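Local coordinates for conserved hypothetical protein (Streptococcus pneumoniae, PDB 2GK4), which is of unproven function but, as a homologue of the DNA/pantothenate metabolism flavoprotein C-terminal domain, probably joins cysteine to 4'-phosphopantothenate in coenzyme A synthesis, at residues A[69-74]-A[92-97]. Numbering follows the deposited sequence.
Sequences TNTKDL and MAVSDY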
ATOM      1  N   THR A  69       0.355  11.065   3.642  1.00 22.44           N
ATOM      2  CA  THR A  69       0.918   9.751   3.352  1.00 22.49           C
ATOM      3  C   THR A  69       1.124   8.971   4.647  1.00 20.88           C
ATOM      4  O   THR A  69       0.488   7.929   4.845  1.00 21.40           O
ATOM      5  CB  THR A  69       2.223   9.849   2.541  1.00 22.19           C
ATOM      6  OG1 THR A  69       1.936  10.484   1.285  1.00 25.61           O
ATOM      7  CG2 THR A  69       2.780   8.437   2.250  1.00 24.15           C
ATOM      8  N   ASN A  70       1.957   9.490   5.547  1.00 19.65           N
ATOM      9  CA  ASN A  70       2.410   8.711   6.733  1.00 18.88           C
ATOM     10  C   ASN A  70       2.051   9.371   8.056  1.00 19.13           C
ATOM     11  O   ASN A  70       1.405  10.444   8.079  1.00 17.64           O
ATOM     12  CB  ASN A  70       3.914   8.392   6.654  1.00 18.64           C
ATOM     13  CG  ASN A  70       4.798   9.638   6.679  1.00 20.41           C
ATOM     14  OD1 ASN A  70       4.362  10.734   7.028  1.00 19.75           O
ATOM     15  ND2 ASN A  70       6.058   9.456   6.324  1.00 20.36           N
ATOM     16  N   THR A  71       2.447   8.753   9.170  0.50 19.50           N
ATOM     17  CA  THR A  71       2.061   9.301  10.485  0.50 19.63           C
ATOM     18  C   THR A  71       2.713  10.644  10.751  0.50 19.92           C
ATOM     19  O   THR A  71       2.075  11.547  11.315  0.50 19.82           O
ATOM     20  CB  THR A  71       2.331   8.344  11.655  0.50 20.94           C
ATOM     21  OG1 THR A  71       3.723   8.000  11.698  0.50 18.87           O
ATOM     22  CG2 THR A  71       1.455   7.105  11.550  0.50 20.39           C
ATOM     23  N   LYS A  72       3.969  10.806  10.315  1.00 19.64           N
ATOM     24  CA  LYS A  72       4.615  12.123  10.445  1.00 20.06           C
ATOM     25  C   LYS A  72       3.746  13.223   9.798  1.00 20.09           C
ATOM     26  O   LYS A  72       3.565  14.277  10.396  1.00 17.80           O
ATOM     27  CB  LYS A  72       6.024  12.130   9.824  1.00 20.10           C
ATOM     28  CG  LYS A  72       6.805  13.442  10.003  1.00 22.01           C
ATOM     29  CD  LYS A  72       8.253  13.309   9.471  1.00 22.11           C
ATOM     30  CE  LYS A  72       9.274  12.927  10.580  1.00 25.47           C
ATOM     31  NZ  LYS A  72       9.035  11.607  11.249  1.00 28.93           N
ATOM     32  N   ASP A  73       3.257  12.964   8.580  1.00 19.18           N
ATOM     33  CA  ASP A  73       2.355  13.897   7.864  1.00 20.20           C
ATOM     34  C   ASP A  73       1.119  14.183   8.715  1.00 19.60           C
ATOM     35  O   ASP A  73       0.675  15.345   8.801  1.00 18.51           O
ATOM     36  CB  ASP A  73       1.888  13.343   6.497  1.00 18.76           C
ATOM     37  CG  ASP A  73       3.005  13.142   5.485  1.00 24.38           C
ATOM     38  OD1 ASP A  73       4.125  13.686   5.646  1.00 22.82           O
ATOM     39  OD2 ASP A  73       2.739  12.393   4.494  1.00 26.09           O
ATOM     40  N   LEU A  74       0.560  13.136   9.336  1.00 18.81           N
ATOM     41  CA  LEU A  74      -0.660  13.319  10.140  1.00 18.76           C
ATOM     42  C   LEU A  74      -0.379  14.204  11.358  1.00 18.48           C
ATOM     43  O   LEU A  74      -1.144  15.119  11.686  1.00 18.22           O
ATOM     44  CB  LEU A  74      -1.254  11.973  10.580  1.00 18.65           C
ATOM     45  CG  LEU A  74      -2.477  12.146  11.511  1.00 20.46           C
ATOM     46  CD1 LEU A  74      -3.637  12.829  10.762  1.00 21.49           C
ATOM     47  CD2 LEU A  74      -2.891  10.825  12.020  1.00 22.18           C
HETATM   48  N   MSE A  92      -9.376   7.972  10.768  1.00 21.18           N
HETATM   49  CA  MSE A  92      -8.256   7.376  10.029  1.00 21.80           C
HETATM   50  C   MSE A  92      -7.628   6.238  10.861  1.00 21.02           C
HETATM   51  O   MSE A  92      -7.537   6.342  12.085  1.00 20.95           O
HETATM   52  CB  MSE A  92      -7.188   8.447   9.730  1.00 22.05           C
HETATM   53  CG  MSE A  92      -6.019   7.919   8.879  1.00 21.44           C
HETATM   54 SE   MSE A  92      -4.677   9.313   8.673  0.68 25.11          SE
HETATM   55  CE  MSE A  92      -5.731  10.552   7.532  1.00 21.66           C
ATOM     56  N   ALA A  93      -7.211   5.162  10.197  1.00 20.39           N
ATOM     57  CA  ALA A  93      -6.433   4.102  10.840  1.00 20.53           C
ATOM     58  C   ALA A  93      -4.968   4.575  10.836  1.00 21.27           C
ATOM     59  O   ALA A  93      -4.337   4.702   9.765  1.00 21.65           O
ATOM     60  CB  ALA A  93      -6.562   2.804  10.050  1.00 21.34           C
ATOM     61  N   VAL A  94      -4.421   4.782  12.024  1.00 20.30           N
ATOM     62  CA  VAL A  94      -3.078   5.383  12.141  1.00 20.32           C
ATOM     63  C   VAL A  94      -2.092   4.293  12.499  1.00 20.82           C
ATOM     64  O   VAL A  94      -2.309   3.559  13.468  1.00 19.86           O
ATOM     65  CB  VAL A  94      -3.087   6.504  13.219  1.00 20.99           C
ATOM     66  CG1 VAL A  94      -1.678   7.112  13.434  1.00 21.94           C
ATOM     67  CG2 VAL A  94      -4.064   7.586  12.797  1.00 22.51           C
ATOM     68  N   SER A  95      -1.018   4.186  11.721  1.00 20.40           N
ATOM     69  CA  SER A  95       0.029   3.190  11.974  1.00 21.26           C
ATOM     70  C   SER A  95       0.528   3.268  13.409  1.00 21.79           C
ATOM     71  O   SER A  95       0.795   4.365  13.928  1.00 22.34           O
ATOM     72  CB  SER A  95       1.195   3.382  10.999  1.00 21.39           C
ATOM     73  OG  SER A  95       0.723   3.199   9.687  1.00 18.57           O
ATOM     74  N   ASP A  96       0.623   2.112  14.062  1.00 22.58           N
ATOM     75  CA  ASP A  96       1.258   2.066  15.375  1.00 24.37           C
ATOM     76  C   ASP A  96       2.765   1.939  15.308  1.00 23.45           C
ATOM     77  O   ASP A  96       3.435   2.189  16.310  1.00 23.26           O
ATOM     78  CB  ASP A  96       0.718   0.918  16.203  1.00 25.89           C
ATOM     79  CG  ASP A  96      -0.607   1.237  16.833  1.00 30.05           C
ATOM     80  OD1 ASP A  96      -0.863   2.418  17.179  1.00 34.50           O
ATOM     81  OD2 ASP A  96      -1.397   0.293  16.997  1.00 37.95           O
ATOM     82  N   TYR A  97       3.268   1.494  14.154  1.00 23.92           N
ATOM     83  CA  TYR A  97       4.699   1.266  13.945  1.00 23.45           C
ATOM     84  C   TYR A  97       5.174   1.786  12.610  1.00 22.74           C
ATOM     85  O   TYR A  97       4.444   1.745  11.602  1.00 22.32           O
ATOM     86  CB  TYR A  97       5.009  -0.248  14.040  1.00 24.29           C
ATOM     87  CG  TYR A  97       4.731  -0.781  15.435  1.00 25.18           C
ATOM     88  CD1 TYR A  97       3.481  -1.309  15.758  1.00 28.59           C
ATOM     89  CD2 TYR A  97       5.695  -0.706  16.431  1.00 25.86           C
ATOM     90  CE1 TYR A  97       3.195  -1.759  17.064  1.00 28.67           C
ATOM     91  CE2 TYR A  97       5.425  -1.146  17.736  1.00 29.24           C
ATOM     92  CZ  TYR A  97       4.176  -1.670  18.044  1.00 29.18           C
ATOM     93  OH  TYR A  97       3.917  -2.135  19.338  1.00 30.14           O
TER
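With CG turned opposite the backbone N (chi1 176°), the Leu74 side chain extends from its helix, and chi2 of 65° sets CD2 toward Val94; in one of two conformers of Thr71, chi1 of 58° places CG2 opposite the carbonyl carbon, beside Val94 CG1 and the backbone of Ser95. The Leu74 and Val94 side chains meet at about a right angle, Leu74 CD2 lying 3.5 Å from Val94 CG2. The same methyl reaches the selenium of the selenomethionine Met92, at 4.1 Å from CD2 to SE, the two side chains running past each other in opposite directions. Thr71 CG2 touches Val94 CG1 at 3.7 Å and packs 3.8 Å from Ser95 CB. It lies equally near Ser95 O (3.7 Å), a carbonyl hydrogen-bonded to Thr141 OG1, while the Ser95 hydroxyl bonds to Thr13 OG1. Behind this surface a capping box fixes the helix start: Asp73 N donates to Asn70 OD1 (2.9 Å). Asp73 OD2 accepts twice, from Thr69 N at 2.9 Å and, from above the carboxylate plane, from Asn70 N at 3.2 Å. Thr71 N hydrogen-bonds to Glu15 OE2, linking this turn to strand 14-16. The contact thus seats the first turn of helix 71-81, which follows edge strand 63-67, against the loop leading from central strand 87-90 to strand 97-104.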